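FAD:protein FMN transferase (Vibrio cholerae, PDB 6NXI) probably transfers the FMN moiety of FAD onto a threonine hydroxyl of a target flavoprotein, releasing AMP, with magnesium as cofactor. Local coordinates at residues N88-G93 and D269-G274. Residues are numbered along the deposited sequence; the frame is centred on the assembly and turned at random.
With MG (magnesium ion), chain C; MG (magnesium ion), chain D; FAD (flavin-adenine dinucleotide), chain B.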
ATOM      1  N   ASN A  88     -12.384  -2.616   0.791  1.00 24.23           N
ATOM      2  CA  ASN A  88     -13.366  -2.008  -0.129  1.00 25.14           C
ATOM      3  C   ASN A  88     -14.656  -1.702   0.662  1.00 25.28           C
ATOM      4  O   ASN A  88     -15.162  -0.577   0.550  1.00 24.85           O
ATOM      5  CB  ASN A  88     -13.651  -2.865  -1.361  1.00 24.54           C
ATOM      6  CG  ASN A  88     -14.769  -2.284  -2.196  1.00 25.17           C
ATOM      7  OD1 ASN A  88     -15.970  -2.609  -1.995  1.00 26.08           O
ATOM      8  ND2 ASN A  88     -14.387  -1.457  -3.174  1.00 25.83           N
ATOM      9  N   GLY A  89     -15.210  -2.656   1.422  1.00 27.12           N
ATOM     10  CA  GLY A  89     -16.426  -2.380   2.212  1.00 28.02           C
ATOM     11  C   GLY A  89     -16.196  -1.264   3.216  1.00 28.56           C
ATOM     12  O   GLY A  89     -17.014  -0.354   3.304  1.00 28.74           O
ATOM     13  N   LEU A  90     -15.066  -1.313   3.935  1.00 28.15           N
ATOM     14  CA  LEU A  90     -14.820  -0.384   5.049  1.00 29.43           C
ATOM     15  C   LEU A  90     -14.679   1.026   4.479  1.00 28.12           C
ATOM     16  O   LEU A  90     -15.145   1.930   5.128  1.00 28.75           O
ATOM     17  CB  LEU A  90     -13.599  -0.830   5.845  1.00 31.50           C
ATOM     18  CG  LEU A  90     -13.349  -0.029   7.117  1.00 33.24           C
ATOM     19  CD1 LEU A  90     -14.488  -0.190   8.124  1.00 35.59           C
ATOM     20  CD2 LEU A  90     -12.021  -0.441   7.723  1.00 33.43           C
ATOM     21  N   THR A  91     -14.107   1.180   3.278  1.00 27.30           N
ATOM     22  CA  THR A  91     -13.875   2.496   2.671  1.00 27.15           C
ATOM     23  C   THR A  91     -15.019   2.892   1.747  1.00 28.30           C
ATOM     24  O   THR A  91     -14.813   3.810   0.947  1.00 27.19           O
ATOM     25  CB  THR A  91     -12.486   2.536   2.002  1.00 26.52           C
ATOM     26  OG1 THR A  91     -12.458   1.599   0.925  1.00 25.24           O
ATOM     27  CG2 THR A  91     -11.384   2.294   2.995  1.00 26.71           C
ATOM     28  N   GLU A  92     -16.199   2.257   1.848  1.00 28.83           N
ATOM     29  CA  GLU A  92     -17.400   2.675   1.071  1.00 31.89           C
ATOM     30  C   GLU A  92     -17.058   2.636  -0.434  1.00 29.85           C
ATOM     31  O   GLU A  92     -17.539   3.522  -1.161  1.00 29.75           O
ATOM     32  CB  GLU A  92     -17.880   4.066   1.546  1.00 35.36           C
ATOM     33  CG  GLU A  92     -18.259   4.150   3.042  1.00 38.65           C
ATOM     34  CD  GLU A  92     -18.513   5.550   3.638  1.00 42.01           C
ATOM     35  OE1 GLU A  92     -18.450   6.576   2.886  1.00 43.49           O
ATOM     36  OE2 GLU A  92     -18.725   5.640   4.878  1.00 45.04           O
ATOM     37  N   GLY A  93     -16.235   1.679  -0.895  1.00 27.50           N
ATOM     38  CA  GLY A  93     -15.937   1.489  -2.337  1.00 27.27           C
ATOM     39  C   GLY A  93     -14.700   2.232  -2.831  1.00 25.66           C
ATOM     40  O   GLY A  93     -14.345   2.075  -4.028  1.00 26.43           O
ATOM     41  N   ASP A 269      -1.463  -0.296   4.475  1.00 20.22           N
ATOM     42  CA  ASP A 269      -1.233   0.092   3.054  1.00 18.90           C
ATOM     43  C   ASP A 269      -2.563   0.329   2.360  1.00 19.79           C
ATOM     44  O   ASP A 269      -2.735   1.402   1.712  1.00 19.81           O
ATOM     45  CB  ASP A 269      -0.370  -0.979   2.387  1.00 19.54           C
ATOM     46  CG  ASP A 269       0.304  -0.582   1.089  1.00 19.46           C
ATOM     47  OD1 ASP A 269       0.221   0.622   0.726  1.00 19.41           O
ATOM     48  OD2 ASP A 269       0.844  -1.495   0.413  1.00 20.20           O
ATOM     49  N   GLY A 270      -3.473  -0.636   2.415  1.00 20.73           N
ATOM     50  CA  GLY A 270      -4.821  -0.509   1.826  1.00 22.00           C
ATOM     51  C   GLY A 270      -5.560   0.674   2.410  1.00 21.07           C
ATOM     52  O   GLY A 270      -6.193   1.438   1.642  1.00 21.84           O
ATOM     53  N   LEU A 271      -5.489   0.843   3.724  1.00 20.34           N
ATOM     54  CA  LEU A 271      -6.237   1.924   4.414  1.00 21.74           C
ATOM     55  C   LEU A 271      -5.748   3.297   3.992  1.00 22.31           C
ATOM     56  O   LEU A 271      -6.604   4.174   3.714  1.00 22.19           O
ATOM     57  CB  LEU A 271      -6.125   1.749   5.924  1.00 21.99           C
ATOM     58  CG  LEU A 271      -7.091   0.708   6.476  1.00 23.46           C
ATOM     59  CD1 LEU A 271      -6.778   0.473   7.931  1.00 24.48           C
ATOM     60  CD2 LEU A 271      -8.544   1.111   6.315  1.00 24.61           C
ATOM     61  N   ALA A 272      -4.436   3.469   3.883  1.00 22.29           N
ATOM     62  CA  ALA A 272      -3.911   4.808   3.581  1.00 21.46           C
ATOM     63  C   ALA A 272      -4.466   5.242   2.214  1.00 21.61           C
ATOM     64  O   ALA A 272      -4.895   6.403   2.084  1.00 21.72           O
ATOM     65  CB  ALA A 272      -2.407   4.777   3.631  1.00 21.26           C
ATOM     66  N   THR A 273      -4.449   4.348   1.218  1.00 19.85           N
ATOM     67  CA  THR A 273      -4.912   4.735  -0.138  1.00 20.60           C
ATOM     68  C   THR A 273      -6.439   4.949  -0.071  1.00 21.35           C
ATOM     69  O   THR A 273      -6.978   5.911  -0.660  1.00 20.82           O
ATOM     70  CB  THR A 273      -4.500   3.679  -1.173  1.00 19.70           C
ATOM     71  OG1 THR A 273      -3.076   3.398  -1.100  1.00 19.01           O
ATOM     72  CG2 THR A 273      -4.885   4.167  -2.555  1.00 20.36           C
ATOM     73  N   GLY A 274      -7.162   4.016   0.555  1.00 21.86           N
ATOM     74  CA  GLY A 274      -8.618   4.076   0.621  1.00 23.17           C
ATOM     75  C   GLY A 274      -9.104   5.327   1.297  1.00 22.98           C
ATOM     76  O   GLY A 274      -9.980   6.025   0.727  1.00 23.50           O
TER
HETATM   77 MG    MG C 501      -1.919   1.472  -0.433  1.00 23.07          MG
HETATM   78 MG    MG D 502       1.418   1.728  -0.689  1.00 18.38          MG
HETATM   79  PA  FAD B 500      -0.478   3.376  -2.961  1.00 22.05           P
HETATM   80  O1A FAD B 500      -0.853   4.788  -2.687  1.00 24.13           O
HETATM   81  O2A FAD B 500      -0.262   2.443  -1.836  1.00 20.86           O
HETATM   82  O5B FAD B 500      -1.537   2.714  -3.958  1.00 22.90           O
HETATM   83  C5B FAD B 500      -1.592   3.321  -5.276  1.00 22.16           C
HETATM   84  C4B FAD B 500      -1.569   2.271  -6.360  1.00 22.37           C
HETATM   85  O4B FAD B 500      -2.701   1.371  -6.272  1.00 23.87           O
HETATM   86  C3B FAD B 500      -1.635   2.894  -7.754  1.00 22.28           C
HETATM   87  O3B FAD B 500      -0.314   3.106  -8.253  1.00 23.50           O
HETATM   88  C2B FAD B 500      -2.444   1.867  -8.555  1.00 22.17           C
HETATM   89  O2B FAD B 500      -1.623   0.814  -9.009  1.00 23.01           O
HETATM   90  C1B FAD B 500      -3.417   1.348  -7.505  1.00 23.37           C
HETATM   91  N9A FAD B 500      -4.634   2.109  -7.318  1.00 22.93           N
HETATM   92  C8A FAD B 500      -4.927   3.415  -7.735  1.00 21.95           C
HETATM   93  N7A FAD B 500      -6.082   3.824  -7.269  1.00 22.65           N
HETATM   94  C5A FAD B 500      -6.615   2.762  -6.566  1.00 21.88           C
HETATM   95  C6A FAD B 500      -7.829   2.602  -5.883  1.00 22.87           C
HETATM   96  N6A FAD B 500      -8.747   3.573  -5.728  1.00 23.64           N
HETATM   97  N1A FAD B 500      -8.010   1.426  -5.249  1.00 22.41           N
HETATM   98  C2A FAD B 500      -7.080   0.460  -5.389  1.00 21.94           C
HETATM   99  N3A FAD B 500      -5.892   0.501  -6.007  1.00 22.57           N
HETATM  100  C4A FAD B 500      -5.727   1.701  -6.591  1.00 22.14           C
HETATM  101  N1  FAD B 500       6.301  -1.110 -10.537  1.00 26.98           N
HETATM  102  C2  FAD B 500       7.106  -1.237 -11.649  1.00 29.64           C
HETATM  103  O2  FAD B 500       7.432  -0.224 -12.307  1.00 29.26           O
HETATM  104  N3  FAD B 500       7.593  -2.441 -12.046  1.00 28.29           N
HETATM  105  C4  FAD B 500       7.297  -3.605 -11.386  1.00 29.02           C
HETATM  106  O4  FAD B 500       7.726  -4.678 -11.788  1.00 31.52           O
HETATM  107  C4X FAD B 500       6.443  -3.519 -10.237  1.00 26.44           C
HETATM  108  N5  FAD B 500       6.129  -4.623  -9.589  1.00 25.72           N
HETATM  109  C5X FAD B 500       5.300  -4.518  -8.496  1.00 24.85           C
HETATM  110  C6  FAD B 500       4.931  -5.688  -7.803  1.00 25.15           C
HETATM  111  C7  FAD B 500       4.108  -5.674  -6.696  1.00 25.26           C
HETATM  112  C7M FAD B 500       3.759  -6.969  -5.998  1.00 26.33           C
HETATM  113  C8  FAD B 500       3.631  -4.426  -6.231  1.00 23.59           C
HETATM  114  C8M FAD B 500       2.717  -4.333  -5.037  1.00 25.24           C
HETATM  115  C9  FAD B 500       3.985  -3.257  -6.912  1.00 23.77           C
HETATM  116  C9A FAD B 500       4.822  -3.271  -8.037  1.00 24.19           C
HETATM  117  N10 FAD B 500       5.174  -2.123  -8.757  1.00 26.22           N
HETATM  118  C10 FAD B 500       5.990  -2.202  -9.872  1.00 25.71           C
HETATM  119  C1' FAD B 500       4.750  -0.790  -8.275  1.00 28.54           C
HETATM  120  C2' FAD B 500       3.333  -0.446  -8.563  1.00 29.15           C
HETATM  121  O2' FAD B 500       3.114  -0.366  -9.968  1.00 29.82           O
HETATM  122  C3' FAD B 500       3.008   0.918  -7.931  1.00 27.88           C
HETATM  123  O3' FAD B 500       3.775   1.964  -8.484  1.00 28.85           O
HETATM  124  C4' FAD B 500       3.275   0.996  -6.439  1.00 29.45           C
HETATM  125  O4' FAD B 500       2.886  -0.226  -5.832  1.00 27.38           O
HETATM  126  C5' FAD B 500       2.612   2.207  -5.812  1.00 27.11           C
HETATM  127  O5' FAD B 500       2.742   2.089  -4.374  1.00 27.88           O
HETATM  128  P   FAD B 500       2.399   3.338  -3.464  1.00 25.29           P
HETATM  129  O1P FAD B 500       2.986   4.568  -3.993  1.00 28.57           O
HETATM  130  O2P FAD B 500       2.681   2.800  -2.079  1.00 26.96           O
HETATM  131  O3P FAD B 500       0.847   3.418  -3.795  1.00 26.71           O
HETATM  132  O   HOH W   1       1.540  -0.360  -1.793  1.00 24.47           O
HETATM  133  O   HOH W   2       0.398   3.461   0.935  1.00 37.82           O
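Thr91, where helix 75-90 runs out, sits against Gly274 of helix 265-278 with their CA atoms 5.9 Å apart, and no hydrogen bond passes between the two segments. The touching is done by methyl groups. Thr91 lays CG2 on the bare backbone of Gly274, 4.1 Å from its CA. With chi1 at 64°, the same rotation that presents CG2 to the helix puts OG1 between the backbone N and the carbonyl carbon, where it bonds to Leu87 O and Leu95 N. The hydroxyl is thus tied to the backbone on both sides of the helix end while the methyl faces across. One turn back along helix 265-278, Leu271 reaches over with CD2 to meet Leu90 CD2 at 4.1 Å, branch against branch, and its side chain also packs on Val260 of the central sheet. Just beyond Thr91 the helix closes in a Schellman motif: Gly93 N bonds to Asn88 O at 2.9 Å and Glu92 N to Gly89 O, with Glu92 at positive phi.

A different side of helix 265-278 carries the metals. Asp269 OD1 bridges both magnesium ions, 2.2 Å from one and 2.6 Å from the other, while Asp269 O and Thr273 OG1 add two more ligands to the second ion. Thr155 O also binds that second ion, and Glu184 OE1 the first. FAD O2A is another bridge between the ions, whereas FAD O2P binds the first alone. Helix 265-278 thus meets the end of helix 75-90 on one side and carries the two-magnesium, FAD-pyrophosphate site of this ApbE-family flavin transferase on another.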